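Local coordinates for protein nicastrin (Dictyostelium purpureum, PDB 4R12) that probably serves as an essential subunit of gamma-secretase, the complex that cleaves integral membrane proteins such as Notch receptors within the membrane, at residues K207-K210 with E211-I214; Q313-F316 with T317-S320. One frame throughout, in Å; residues are numbered along the deposited sequence.

Contact 1 of 2, residues K207-K210 with E211-I214; sequences KIDK and EKEI. With NAG (2-acetamido-2-deoxy-beta-D-glucopyranose), chain B.
D209 meets both E211 and K212 through its side chain, and its backbone carbonyl closes the bend that brings them there. The 3.0 Å bond from K212 N to D209 O closes the turn, and the backbone angles of K210 and E211 make it type I. Traced outward, the D209 side chain first shows its CB to the methylene CG of K212, 4.0 Å away. CG then stands anti to the backbone N (chi1 -177°), a torsion that swings the carboxylate over the residues ahead in the chain. Its OD1 receives the N-H of E211 at 3.1 Å in a nearly straight bond (162° at the hydrogen), although the donor lies 52° out of the carboxylate plane. The same OD1 is 4.1 Å from E211 OE1, a proximity of like charges that would probably disfavour a closer approach. OD2 turns to the K212 chain, which passes across D209 at about a right angle and presents CG at 3.6 Å. K212 NZ is not in contact with the carboxylate and donates to W259 O. Beside the turn a water donates to D209 O and K212 O, each at 2.8 Å, linking its two ends. I208 and I214, before and after the turn in sequence, come together, CG2 to CD1 at 4.5 Å, and both pack on V264, while D209 N is held by E262 OE2. The side-chain bond to the second residue ahead, superposed on the i to i+3 backbone bond, is an Asx turn combined with a type I beta turn, placed just before strand 214-220 of the large lobe.

Contact 2 of 2, residues Q313-F316 with T317-S320; sequences QINF and TKIS. With NAG (2-acetamido-2-deoxy-beta-D-glucopyranose), chain B.
N315 and T317 are joined by a side-chain to backbone hydrogen bond, while N315 also carries a sugar. The covalent link comes first: N315 ND2 is bonded to C1 of N-acetylglucosamine at 1.4 Å, direct evidence that this asparagine is glycosylated. The other arm of the same amide looks back at the chain. N315 OD1 accepts T317 N at 3.0 Å, with a bent N-H...O angle of 139° and the donor 36° out of the carbonyl plane. CG anti to the backbone N (chi1 -179°) brings the amide forward over the turn; its oxygen faces T317 N and its nitrogen carries the sugar. T317 OG1 also lies beside OD1, but its modelled position is doubtful and its bonding remains unsettled.

Backbone bonds form a second group. K318 N donates to N315 O at 2.9 Å and I319 N to F316 O at 3.1 Å, two successive i to i+3 links that wind the chain into a short 3-10 segment. A water donates to F316 O and I319 O, 2.9 Å from each, and bridges the exit of this segment.

Apolar packing completes the account. F316 CD1 and I319 CD1 approach to 4.2 Å, and the F316 side chain also packs on L285 and L286 of helix 276-287. K318 CG rests 3.8 Å from N315 CB, and the lysine chain, bent at chi2, heads toward the sugar, where the modelled contact near its end is too close to be trusted. The sequence N315-F316-T317 is an Asn-X-Thr sequon, here folded as an Asx turn leading through a 3-10 turn into strand 319-325 of the large lobe.

Reading from the N terminus, strand 192-203 is followed by the loop holding contact 1, which bends sharply in a beta turn and delivers the chain into strand 214-220. About a hundred residues later, contact 2 likewise leads into a strand, from helix 309-313 into 319-325, but through a 3-10 segment. The two lie in series, neither nesting nor crossing, yet their centres are 8 Å apart. Probable hydrogen bonds join them: I208 N to Q313 OE1 and I214 N to K318 O, both 2.8 Å, the latter at the start of a parallel strand pair. The sugar on N315 adds a looser relation, its acetyl group lying near K210 NZ of contact 1.

Contact 1 of 2, residues K207-K210 with E211-I214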
ATOM      1  N   LYS A 207      27.418  -1.260  -9.301  1.00 34.82           N
ATOM      2  CA  LYS A 207      26.934  -0.814 -10.591  1.00 35.77           C
ATOM      3  C   LYS A 207      26.502  -2.046 -11.380  1.00 34.04           C
ATOM      4  O   LYS A 207      27.209  -3.056 -11.412  1.00 35.49           O
ATOM      5  CB  LYS A 207      28.009  -0.007 -11.329  1.00 38.79           C
ATOM      6  CG  LYS A 207      27.596   0.490 -12.715  1.00 40.40           C
ATOM      7  CD  LYS A 207      28.760   1.192 -13.406  1.00 42.38           C
ATOM      8  CE  LYS A 207      28.556   1.302 -14.914  1.00 44.30           C
ATOM      9  NZ  LYS A 207      27.498   2.284 -15.268  1.00 45.94           N
ATOM     10  N   ILE A 208      25.320  -1.981 -11.969  1.00 35.86           N
ATOM     11  CA  ILE A 208      24.800  -3.118 -12.716  1.00 36.25           C
ATOM     12  C   ILE A 208      25.631  -3.318 -13.985  1.00 38.62           C
ATOM     13  O   ILE A 208      25.923  -2.363 -14.710  1.00 36.95           O
ATOM     14  CB  ILE A 208      23.302  -2.930 -13.053  1.00 34.28           C
ATOM     15  CG1 ILE A 208      22.450  -3.123 -11.790  1.00 30.10           C
ATOM     16  CG2 ILE A 208      22.856  -3.909 -14.136  1.00 33.22           C
ATOM     17  CD1 ILE A 208      21.016  -2.640 -11.937  1.00 28.83           C
ATOM     18  N   ASP A 209      26.051  -4.563 -14.207  1.00 38.46           N
ATOM     19  CA  ASP A 209      26.798  -4.953 -15.403  1.00 40.80           C
ATOM     20  C   ASP A 209      25.850  -4.954 -16.596  1.00 40.68           C
ATOM     21  O   ASP A 209      24.956  -5.799 -16.675  1.00 37.77           O
ATOM     22  CB  ASP A 209      27.425  -6.339 -15.185  1.00 42.82           C
ATOM     23  CG  ASP A 209      28.293  -6.807 -16.353  1.00 44.37           C
ATOM     24  OD1 ASP A 209      28.319  -6.154 -17.418  1.00 46.29           O
ATOM     25  OD2 ASP A 209      28.941  -7.861 -16.198  1.00 45.89           O
ATOM     26  N   LYS A 210      26.023  -4.028 -17.537  1.00 42.69           N
ATOM     27  CA  LYS A 210      25.015  -3.919 -18.591  1.00 45.20           C
ATOM     28  C   LYS A 210      25.081  -5.067 -19.603  1.00 44.49           C
ATOM     29  O   LYS A 210      24.284  -5.119 -20.528  1.00 44.40           O
ATOM     30  CB  LYS A 210      25.101  -2.566 -19.311  1.00 46.14           C
ATOM     31  CG  LYS A 210      23.716  -1.883 -19.406  1.00 49.45           C
ATOM     32  CD  LYS A 210      23.737  -0.459 -19.987  1.00 52.17           C
ATOM     33  CE  LYS A 210      23.478  -0.462 -21.495  1.00 53.94           C
ATOM     34  NZ  LYS A 210      22.517   0.598 -21.922  1.00 53.96           N
ATOM     35  N   GLU A 211      26.006  -6.001 -19.406  1.00 43.60           N
ATOM     36  CA  GLU A 211      26.088  -7.197 -20.243  1.00 44.81           C
ATOM     37  C   GLU A 211      25.336  -8.390 -19.649  1.00 43.61           C
ATOM     38  O   GLU A 211      25.114  -9.395 -20.330  1.00 46.08           O
ATOM     39  CB  GLU A 211      27.545  -7.587 -20.469  1.00 47.48           C
ATOM     40  CG  GLU A 211      28.342  -6.579 -21.271  1.00 50.11           C
ATOM     41  CD  GLU A 211      29.798  -6.980 -21.407  1.00 60.60           C
ATOM     42  OE1 GLU A 211      30.250  -7.859 -20.636  1.00 61.74           O
ATOM     43  OE2 GLU A 211      30.489  -6.422 -22.288  1.00 65.60           O
ATOM     44  N   LYS A 212      24.967  -8.295 -18.378  1.00 40.46           N
ATOM     45  CA  LYS A 212      24.290  -9.401 -17.717  1.00 39.32           C
ATOM     46  C   LYS A 212      22.778  -9.272 -17.857  1.00 37.47           C
ATOM     47  O   LYS A 212      22.253  -8.174 -18.018  1.00 37.31           O
ATOM     48  CB  LYS A 212      24.675  -9.472 -16.227  1.00 38.78           C
ATOM     49  CG  LYS A 212      26.067 -10.054 -15.924  1.00 40.99           C
ATOM     50  CD  LYS A 212      26.236 -10.265 -14.418  1.00 41.75           C
ATOM     51  CE  LYS A 212      27.643 -10.723 -14.039  1.00 45.39           C
ATOM     52  NZ  LYS A 212      27.726 -11.041 -12.578  1.00 47.08           N
ATOM     53  N   GLU A 213      22.081 -10.399 -17.795  1.00 36.51           N
ATOM     54  CA  GLU A 213      20.627 -10.383 -17.723  1.00 37.03           C
ATOM     55  C   GLU A 213      20.178  -9.984 -16.322  1.00 35.18           C
ATOM     56  O   GLU A 213      20.905 -10.180 -15.356  1.00 34.52           O
ATOM     57  CB  GLU A 213      20.061 -11.754 -18.102  1.00 37.68           C
ATOM     58  CG  GLU A 213      20.336 -12.142 -19.555  1.00 38.14           C
ATOM     59  CD  GLU A 213      19.712 -13.470 -19.925  1.00 43.52           C
ATOM     60  OE1 GLU A 213      19.344 -14.229 -19.006  1.00 42.49           O
ATOM     61  OE2 GLU A 213      19.581 -13.753 -21.136  1.00 48.63           O
ATOM     62  N   ILE A 214      18.987  -9.410 -16.217  1.00 35.45           N
ATOM     63  CA  ILE A 214      18.458  -8.972 -14.927  1.00 34.79           C
ATOM     64  C   ILE A 214      17.287  -9.839 -14.486  1.00 33.38           C
ATOM     65  O   ILE A 214      16.356 -10.064 -15.250  1.00 31.49           O
ATOM     66  CB  ILE A 214      17.994  -7.499 -14.974  1.00 33.49           C
ATOM     67  CG1 ILE A 214      19.179  -6.564 -15.223  1.00 33.23           C
ATOM     68  CG2 ILE A 214      17.287  -7.113 -13.681  1.00 30.79           C
ATOM     69  CD1 ILE A 214      18.768  -5.120 -15.537  1.00 30.23           C
TER
HETATM   70  C1  NAG B   1      19.744  -3.516 -24.287  1.00 59.23           C
HETATM   71  C2  NAG B   1      20.775  -2.922 -25.208  1.00 60.53           C
HETATM   72  C3  NAG B   1      20.843  -3.611 -26.551  1.00 61.73           C
HETATM   73  C4  NAG B   1      20.509  -5.080 -26.553  1.00 61.58           C
HETATM   74  C5  NAG B   1      19.554  -5.487 -25.451  1.00 60.22           C
HETATM   75  C6  NAG B   1      19.470  -6.973 -25.258  1.00 60.07           C
HETATM   76  C7  NAG B   1      21.369  -0.632 -25.378  1.00 60.84           C
HETATM   77  C8  NAG B   1      20.856   0.759 -25.272  1.00 60.64           C
HETATM   78  N2  NAG B   1      20.453  -1.558 -25.477  1.00 60.64           N
HETATM   79  O3  NAG B   1      22.142  -3.447 -27.096  1.00 62.90           O
HETATM   80  O4  NAG B   1      19.789  -5.148 -27.755  1.00 62.64           O
HETATM   81  O5  NAG B   1      19.974  -4.897 -24.248  1.00 59.27           O
HETATM   82  O6  NAG B   1      20.742  -7.481 -24.927  1.00 60.55           O
HETATM   83  O7  NAG B   1      22.535  -0.881 -25.378  1.00 61.37           O
HETATM   84  O   HOH W   1      22.236  -5.549 -17.140  1.00 37.60           O

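Contact 2 of 2, residues Q313-F316 with T317-S320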
ATOM      1  N   GLN A 313      21.908   2.458 -15.743  1.00 37.03           N
ATOM      2  CA  GLN A 313      22.185   1.058 -15.440  1.00 36.05           C
ATOM      3  C   GLN A 313      21.172   0.031 -15.929  1.00 35.46           C
ATOM      4  O   GLN A 313      21.511  -1.153 -16.083  1.00 35.03           O
ATOM      5  CB  GLN A 313      22.319   0.877 -13.926  1.00 34.85           C
ATOM      6  CG  GLN A 313      23.385   1.725 -13.274  1.00 38.84           C
ATOM      7  CD  GLN A 313      23.533   1.395 -11.806  1.00 37.01           C
ATOM      8  OE1 GLN A 313      23.651   0.227 -11.436  1.00 35.30           O
ATOM      9  NE2 GLN A 313      23.514   2.421 -10.959  1.00 37.10           N
ATOM     10  N   ILE A 314      19.930   0.440 -16.121  1.00 35.70           N
ATOM     11  CA  ILE A 314      18.897  -0.546 -16.388  1.00 35.45           C
ATOM     12  C   ILE A 314      18.454  -0.506 -17.837  1.00 36.79           C
ATOM     13  O   ILE A 314      17.961   0.500 -18.350  1.00 37.15           O
ATOM     14  CB  ILE A 314      17.669  -0.375 -15.456  1.00 33.43           C
ATOM     15  CG1 ILE A 314      18.089  -0.600 -13.997  1.00 33.89           C
ATOM     16  CG2 ILE A 314      16.570  -1.384 -15.817  1.00 30.81           C
ATOM     17  CD1 ILE A 314      16.964  -0.408 -13.003  1.00 32.46           C
ATOM     18  N   ASN A 315      18.680  -1.600 -18.543  1.00 40.27           N
ATOM     19  CA  ASN A 315      18.201  -1.805 -19.901  1.00 38.68           C
ATOM     20  C   ASN A 315      16.975  -2.684 -19.865  1.00 36.43           C
ATOM     21  O   ASN A 315      17.061  -3.790 -19.468  1.00 37.90           O
ATOM     22  CB  ASN A 315      19.299  -2.453 -20.729  1.00 43.51           C
ATOM     23  CG  ASN A 315      18.907  -2.685 -22.171  1.00 44.48           C
ATOM     24  OD1 ASN A 315      17.760  -2.713 -22.511  1.00 42.29           O
ATOM     25  ND2 ASN A 315      19.891  -2.870 -23.008  1.00 48.16           N
ATOM     26  N   PHE A 316      15.833  -2.159 -20.257  1.00 34.20           N
ATOM     27  CA  PHE A 316      14.597  -2.889 -20.189  1.00 36.74           C
ATOM     28  C   PHE A 316      14.709  -4.260 -20.798  1.00 37.85           C
ATOM     29  O   PHE A 316      14.256  -5.207 -20.250  1.00 35.64           O
ATOM     30  CB  PHE A 316      13.459  -2.133 -20.854  1.00 36.55           C
ATOM     31  CG  PHE A 316      12.137  -2.832 -20.783  1.00 37.61           C
ATOM     32  CD1 PHE A 316      11.324  -2.671 -19.715  1.00 36.20           C
ATOM     33  CD2 PHE A 316      11.709  -3.631 -21.798  1.00 37.67           C
ATOM     34  CE1 PHE A 316      10.117  -3.299 -19.639  1.00 35.64           C
ATOM     35  CE2 PHE A 316      10.503  -4.250 -21.750  1.00 37.14           C
ATOM     36  CZ  PHE A 316       9.699  -4.090 -20.662  1.00 39.00           C
ATOM     37  N   THR A 317      15.353  -4.337 -21.938  1.00 37.33           N
ATOM     38  CA  THR A 317      15.428  -5.579 -22.660  1.00 39.32           C
ATOM     39  C   THR A 317      16.310  -6.618 -22.002  1.00 39.57           C
ATOM     40  O   THR A 317      16.187  -7.759 -22.307  1.00 39.54           O
ATOM     41  CB  THR A 317      15.799  -5.371 -24.133  1.00 41.48           C
ATOM     42  OG1 THR A 317      17.127  -4.914 -24.220  1.00 46.67           O
ATOM     43  CG2 THR A 317      14.920  -4.362 -24.741  1.00 38.89           C
ATOM     44  N   LYS A 318      17.178  -6.214 -21.089  1.00 37.26           N
ATOM     45  CA  LYS A 318      17.947  -7.158 -20.296  1.00 37.12           C
ATOM     46  C   LYS A 318      17.174  -7.828 -19.169  1.00 36.74           C
ATOM     47  O   LYS A 318      17.654  -8.769 -18.589  1.00 37.02           O
ATOM     48  CB  LYS A 318      19.155  -6.514 -19.689  1.00 37.79           C
ATOM     49  CG  LYS A 318      20.236  -6.127 -20.643  1.00 40.64           C
ATOM     50  CD  LYS A 318      20.882  -7.297 -21.325  1.00 46.06           C
ATOM     51  CE  LYS A 318      21.796  -6.778 -22.417  1.00 49.19           C
ATOM     52  NZ  LYS A 318      22.936  -7.659 -22.704  1.00 52.40           N
ATOM     53  N   ILE A 319      15.997  -7.323 -18.846  1.00 34.98           N
ATOM     54  CA  ILE A 319      15.163  -8.005 -17.853  1.00 34.82           C
ATOM     55  C   ILE A 319      14.696  -9.341 -18.444  1.00 35.72           C
ATOM     56  O   ILE A 319      13.999  -9.386 -19.465  1.00 36.08           O
ATOM     57  CB  ILE A 319      13.965  -7.135 -17.418  1.00 32.69           C
ATOM     58  CG1 ILE A 319      14.465  -5.813 -16.832  1.00 32.28           C
ATOM     59  CG2 ILE A 319      13.109  -7.860 -16.388  1.00 30.85           C
ATOM     60  CD1 ILE A 319      13.372  -4.764 -16.660  1.00 31.59           C
ATOM     61  N   SER A 320      15.109 -10.432 -17.817  1.00 34.38           N
ATOM     62  CA  SER A 320      14.966 -11.751 -18.430  1.00 36.43           C
ATOM     63  C   SER A 320      14.059 -12.678 -17.622  1.00 36.02           C
ATOM     64  O   SER A 320      13.750 -13.782 -18.072  1.00 34.91           O
ATOM     65  CB  SER A 320      16.339 -12.400 -18.604  1.00 38.75           C
ATOM     66  OG  SER A 320      16.898 -12.726 -17.339  1.00 40.63           O
TER
HETATM   67  C1  NAG B   1      19.744  -3.516 -24.287  1.00 59.23           C
HETATM   68  C2  NAG B   1      20.775  -2.922 -25.208  1.00 60.53           C
HETATM   69  C3  NAG B   1      20.843  -3.611 -26.551  1.00 61.73           C
HETATM   70  C4  NAG B   1      20.509  -5.080 -26.553  1.00 61.58           C
HETATM   71  C5  NAG B   1      19.554  -5.487 -25.451  1.00 60.22           C
HETATM   72  C6  NAG B   1      19.470  -6.973 -25.258  1.00 60.07           C
HETATM   73  C7  NAG B   1      21.369  -0.632 -25.378  1.00 60.84           C
HETATM   74  C8  NAG B   1      20.856   0.759 -25.272  1.00 60.64           C
HETATM   75  N2  NAG B   1      20.453  -1.558 -25.477  1.00 60.64           N
HETATM   76  O3  NAG B   1      22.142  -3.447 -27.096  1.00 62.90           O
HETATM   77  O4  NAG B   1      19.789  -5.148 -27.755  1.00 62.64           O
HETATM   78  O5  NAG B   1      19.974  -4.897 -24.248  1.00 59.27           O
HETATM   79  O6  NAG B   1      20.742  -7.481 -24.927  1.00 60.55           O
HETATM   80  O7  NAG B   1      22.535  -0.881 -25.378  1.00 61.37           O
HETATM   81  O   HOH W   2      12.562  -7.435 -20.994  1.00 39.44           O